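Side-chain contacts in sulfoquinovosidase (Escherichia coli, PDB 5AEG), which hydrolyses the alpha-glycosidic bond of sulfoquinovosyl diacylglycerides and of simple sulfoquinovosides such as sulfoquinovosyl glycerol, releasing sulfoquinovose for sulfoglycolysis: residues N437-A440 / L441-T444; A384-K387 / E388-K391. All blocks are in the same frame, centred on the assembly; numbering follows the deposited sequence.

Overall arrangement
Contact 2 (384-391) comes first along the chain, in helix 380-395, and contact 1 (437-444) follows in helix 422-444; strand 401-404 lies between them in sequence. Both lie in the family 31 TIM-barrel region, on helices packed outside the parallel strands, about 9 Å apart, centre to centre. Glu443 of contact 1 joins them: OE1 is 3.0 Å from Lys391 NZ and OE2 is 3.0 Å from Lys387 NZ, two salt bridges between neighbouring helices. Beside these salt bridges, Glu439 CB packs 3.5 Å from Lys387 CD. The contacts thus join two outer helices of the barrel, and strand 401-404 ends just before the catalytic nucleophile Asp405.

Contact 1. Residues N437-A440 / L441-T444; sequences NYEA and LEET
Glu442 reaches back one turn to Tyr438 toward the C-terminal end of helix 422-444, an outer helix of the TIM barrel. Its CB lies 3.5 Å from Tyr438 O, the carbonyl that accepts the Glu442 N-H at 2.8 Å in a nearly straight i to i+4 bond (161° at the hydrogen). With CG opposite the backbone N (chi1 -162°) and the chain extended beyond it, the carboxylate is carried to the tyrosine ring. There CD comes within 3.9 Å of Tyr438 CE2, and the ring and carboxylate planes stand 61° apart. At the tip, OE1 is 3.8 Å from both Tyr438 CE2, which it approaches obliquely to the ring, and Glu439 CG. The two glutamates run side by side, their like charges 4.5 Å apart between Glu439 OE2 and Glu442 OE1, which would be mildly unfavourable; Glu439 OE1 is hydrogen-bonded to Tyr383 OH. Glu443 CG lies 3.2 Å from Glu439 O, the carbonyl that accepts its own N-H, and its two carboxylate oxygens go to Lys387 and Lys391 of helix 380-395. Further along, the backbone bond from Thr444 N to Ala440 O is weak, and the hydroxyl OG1 of Thr444 donates to that same Ala440 O at 2.8 Å.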
loop_
_atom_site.group_PDB
_atom_site.type_symbol
_atom_site.label_atom_id
_atom_site.label_comp_id
_atom_site.label_asym_id
_atom_site.label_seq_id
_atom_site.Cartn_x
_atom_site.Cartn_y
_atom_site.Cartn_z
ATOM N N ASN A 437 -13.313 -8.149 -4.363
ATOM C CA ASN A 437 -13.699 -6.916 -5.029
ATOM C C ASN A 437 -13.486 -6.942 -6.552
ATOM O O ASN A 437 -14.401 -6.592 -7.339
ATOM C CB ASN A 437 -12.965 -5.714 -4.349
ATOM C CG ASN A 437 -13.537 -5.370 -2.966
ATOM O OD1 ASN A 437 -14.496 -4.575 -2.845
ATOM N ND2 ASN A 437 -12.938 -5.925 -1.908
ATOM N N TYR A 438 -12.275 -7.321 -6.971
ATOM C CA TYR A 438 -11.907 -7.361 -8.373
ATOM C C TYR A 438 -12.873 -8.297 -9.130
ATOM O O TYR A 438 -13.354 -7.941 -10.170
ATOM C CB TYR A 438 -10.478 -7.905 -8.489
ATOM C CG TYR A 438 -9.989 -8.081 -9.860
ATOM C CD1 TYR A 438 -9.404 -7.044 -10.528
ATOM C CD2 TYR A 438 -10.167 -9.314 -10.539
ATOM C CE1 TYR A 438 -8.966 -7.203 -11.840
ATOM C CE2 TYR A 438 -9.722 -9.481 -11.844
ATOM C CZ TYR A 438 -9.131 -8.423 -12.480
ATOM O OH TYR A 438 -8.704 -8.578 -13.776
ATOM N N GLU A 439 -13.159 -9.480 -8.554
ATOM C CA GLU A 439 -14.095 -10.452 -9.205
ATOM C C GLU A 439 -15.507 -9.930 -9.291
ATOM O O GLU A 439 -16.187 -10.112 -10.319
ATOM C CB GLU A 439 -14.009 -11.859 -8.581
ATOM C CG GLU A 439 -12.722 -12.510 -9.005
ATOM C CD GLU A 439 -12.488 -13.928 -8.462
ATOM O OE1 GLU A 439 -13.022 -14.335 -7.442
ATOM O OE2 GLU A 439 -11.634 -14.579 -9.048
ATOM N N ALA A 440 -15.926 -9.144 -8.318
ATOM C CA ALA A 440 -17.214 -8.533 -8.408
ATOM C C ALA A 440 -17.328 -7.642 -9.633
ATOM O O ALA A 440 -18.301 -7.715 -10.401
ATOM C CB ALA A 440 -17.547 -7.783 -7.131
ATOM N N LEU A 441 -16.284 -6.859 -9.882
ATOM C CA LEU A 441 -16.234 -6.044 -11.078
ATOM C C LEU A 441 -16.058 -6.918 -12.348
ATOM O O LEU A 441 -16.673 -6.649 -13.395
ATOM C CB LEU A 441 -15.083 -5.008 -11.102
ATOM C CG LEU A 441 -15.276 -3.665 -10.323
ATOM C CD1 LEU A 441 -15.691 -3.882 -8.932
ATOM C CD2 LEU A 441 -13.974 -2.864 -10.406
ATOM N N GLU A 442 -15.173 -7.867 -12.263
ATOM C CA GLU A 442 -14.928 -8.735 -13.449
ATOM C C GLU A 442 -16.273 -9.390 -13.883
ATOM O O GLU A 442 -16.635 -9.339 -15.041
ATOM C CB GLU A 442 -13.907 -9.789 -13.123
ATOM C CG GLU A 442 -13.268 -10.439 -14.311
ATOM C CD GLU A 442 -12.316 -11.568 -13.890
ATOM O OE1 GLU A 442 -12.369 -12.066 -12.723
ATOM O OE2 GLU A 442 -11.466 -11.938 -14.716
ATOM N N GLU A 443 -17.003 -9.929 -12.924
ATOM C CA GLU A 443 -18.228 -10.635 -13.192
ATOM C C GLU A 443 -19.372 -9.752 -13.665
ATOM O O GLU A 443 -20.273 -10.281 -14.229
ATOM C CB GLU A 443 -18.640 -11.492 -11.996
ATOM C CG GLU A 443 -17.637 -12.605 -11.770
ATOM C CD GLU A 443 -17.814 -13.363 -10.514
ATOM O OE1 GLU A 443 -18.806 -13.159 -9.802
ATOM O OE2 GLU A 443 -16.921 -14.168 -10.188
ATOM N N THR A 444 -19.327 -8.434 -13.488
ATOM C CA THR A 444 -20.404 -7.524 -13.886
ATOM C C THR A 444 -19.988 -6.700 -15.072
ATOM O O THR A 444 -20.711 -5.844 -15.532
ATOM C CB THR A 444 -20.797 -6.551 -12.769
ATOM O OG1 THR A 444 -19.616 -5.964 -12.211
ATOM C CG2 THR A 444 -21.584 -7.244 -11.675
#

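Contact 2. Residues A384-K387 / E388-K391; sequences AWFK and EVIK
Lys387 and Lys391 lie one turn apart on helix 380-395 of the TIM barrel, their side chains alongside each other and pointing the same way. The backbone evidence is a regular alpha-helical ladder: four i to i+4 bonds run from Glu388, Val389, Ile390 and Lys391 N to the carbonyls of Ala384, Trp385, Phe386 and Lys387, the last at 2.9 Å between Lys391 N and Lys387 O.

The apolar contacts of the aromatic residues converge on one methyl. Val389 CG2 sits over one face of the Trp385 indole, offset toward the rim and 4.2 Å from CE2, and also meets Phe386 CD1 at 4.3 Å. On a neighbouring side of the helix, Phe386 and Ile390 both pack on Ile334 of strand 329-334, fastening the helix to the barrel wall. The aliphatic stems of the lysines touch as well, Lys387 CG to Lys391 CD at 4.0 Å.

Among the charged groups, the Lys387 and Lys391 NZ atoms are 5.1 Å apart. Both amines converge on Glu443 of helix 422-444, one on each carboxylate oxygen, consistent with two ammonium groups lying so near each other. A methionine in place of Lys391 would probably leave Glu388 without its salt-bridge mate and Glu443 OE1 without its lysine partner, weakening the tie between the helices. Glu388, bent at chi2 (-61°), leans toward the N-terminal end of the helix, and Lys391 reaches back one turn to meet it: NZ of Lys391 bonds to Glu388 OE2 at 2.6 Å, approaching on the syn side and 27° out of the carboxylate plane.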
loop_
_atom_site.group_PDB
_atom_site.type_symbol
_atom_site.label_atom_id
_atom_site.label_comp_id
_atom_site.label_asym_id
_atom_site.label_seq_id
_atom_site.Cartn_x
_atom_site.Cartn_y
_atom_site.Cartn_z
ATOM N N ALA A 384 -18.085 -16.368 -2.357
ATOM C CA ALA A 384 -19.146 -16.172 -3.366
ATOM C C ALA A 384 -20.267 -15.294 -2.891
ATOM O O ALA A 384 -20.731 -14.401 -3.633
ATOM C CB ALA A 384 -19.742 -17.521 -3.838
ATOM N N TRP A 385 -20.697 -15.562 -1.673
ATOM C CA TRP A 385 -21.786 -14.820 -1.022
ATOM C C TRP A 385 -21.436 -13.344 -0.861
ATOM O O TRP A 385 -22.233 -12.493 -1.108
ATOM C CB TRP A 385 -22.053 -15.399 0.370
ATOM C CG TRP A 385 -22.933 -14.577 1.327
ATOM C CD1 TRP A 385 -24.296 -14.366 1.263
ATOM C CD2 TRP A 385 -22.490 -13.856 2.474
ATOM N NE1 TRP A 385 -24.705 -13.579 2.305
ATOM C CE2 TRP A 385 -23.619 -13.248 3.061
ATOM C CE3 TRP A 385 -21.253 -13.696 3.096
ATOM C CZ2 TRP A 385 -23.532 -12.494 4.206
ATOM C CZ3 TRP A 385 -21.173 -12.954 4.228
ATOM C CH2 TRP A 385 -22.302 -12.357 4.775
ATOM N N PHE A 386 -20.246 -13.080 -0.323
ATOM C CA PHE A 386 -19.842 -11.708 -0.060
ATOM C C PHE A 386 -19.592 -10.961 -1.360
ATOM O O PHE A 386 -19.920 -9.796 -1.477
ATOM C CB PHE A 386 -18.620 -11.687 0.873
ATOM C CG PHE A 386 -18.553 -10.476 1.731
ATOM C CD1 PHE A 386 -19.618 -10.113 2.513
ATOM C CD2 PHE A 386 -17.437 -9.668 1.743
ATOM C CE1 PHE A 386 -19.543 -9.038 3.369
ATOM C CE2 PHE A 386 -17.392 -8.535 2.533
ATOM C CZ PHE A 386 -18.410 -8.210 3.372
ATOM N N LYS A 387 -19.034 -11.622 -2.358
ATOM C CA LYS A 387 -18.980 -11.040 -3.683
ATOM C C LYS A 387 -20.391 -10.649 -4.216
ATOM O O LYS A 387 -20.561 -9.627 -4.863
ATOM C CB LYS A 387 -18.216 -11.979 -4.591
ATOM C CG LYS A 387 -18.229 -11.569 -6.063
ATOM C CD LYS A 387 -16.969 -12.047 -6.765
ATOM C CE LYS A 387 -16.599 -13.530 -6.627
ATOM N NZ LYS A 387 -17.625 -14.389 -7.237
ATOM N N GLU A 388 -21.426 -11.449 -3.926
ATOM C CA GLU A 388 -22.807 -11.075 -4.322
ATOM C C GLU A 388 -23.339 -9.925 -3.565
ATOM O O GLU A 388 -24.104 -9.112 -4.111
ATOM C CB GLU A 388 -23.824 -12.276 -4.211
ATOM C CG GLU A 388 -23.504 -13.381 -5.223
ATOM C CD GLU A 388 -23.559 -12.960 -6.694
ATOM O OE1 GLU A 388 -24.557 -12.265 -7.023
ATOM O OE2 GLU A 388 -22.632 -13.321 -7.515
ATOM N N VAL A 389 -22.957 -9.830 -2.307
ATOM C CA VAL A 389 -23.281 -8.647 -1.548
ATOM C C VAL A 389 -22.752 -7.412 -2.292
ATOM O O VAL A 389 -23.485 -6.437 -2.436
ATOM C CB VAL A 389 -22.724 -8.689 -0.113
ATOM C CG1 VAL A 389 -22.803 -7.343 0.567
ATOM C CG2 VAL A 389 -23.487 -9.706 0.745
ATOM N N ILE A 390 -21.489 -7.449 -2.718
ATOM C CA ILE A 390 -20.921 -6.329 -3.444
ATOM C C ILE A 390 -21.723 -6.083 -4.701
ATOM O O ILE A 390 -22.096 -4.936 -4.992
ATOM C CB ILE A 390 -19.382 -6.517 -3.766
ATOM C CG1 ILE A 390 -18.541 -6.493 -2.473
ATOM C CG2 ILE A 390 -18.864 -5.343 -4.602
ATOM C CD1 ILE A 390 -17.138 -7.110 -2.602
ATOM N N LYS A 391 -22.000 -7.140 -5.463
ATOM C CA LYS A 391 -22.682 -6.974 -6.759
ATOM C C LYS A 391 -24.090 -6.427 -6.630
ATOM O O LYS A 391 -24.452 -5.533 -7.354
ATOM C CB LYS A 391 -22.685 -8.279 -7.552
ATOM C CG LYS A 391 -21.315 -8.563 -8.105
ATOM C CD LYS A 391 -21.067 -10.030 -8.369
ATOM C CE LYS A 391 -22.055 -10.638 -9.313
ATOM N NZ LYS A 391 -21.542 -12.044 -9.540
#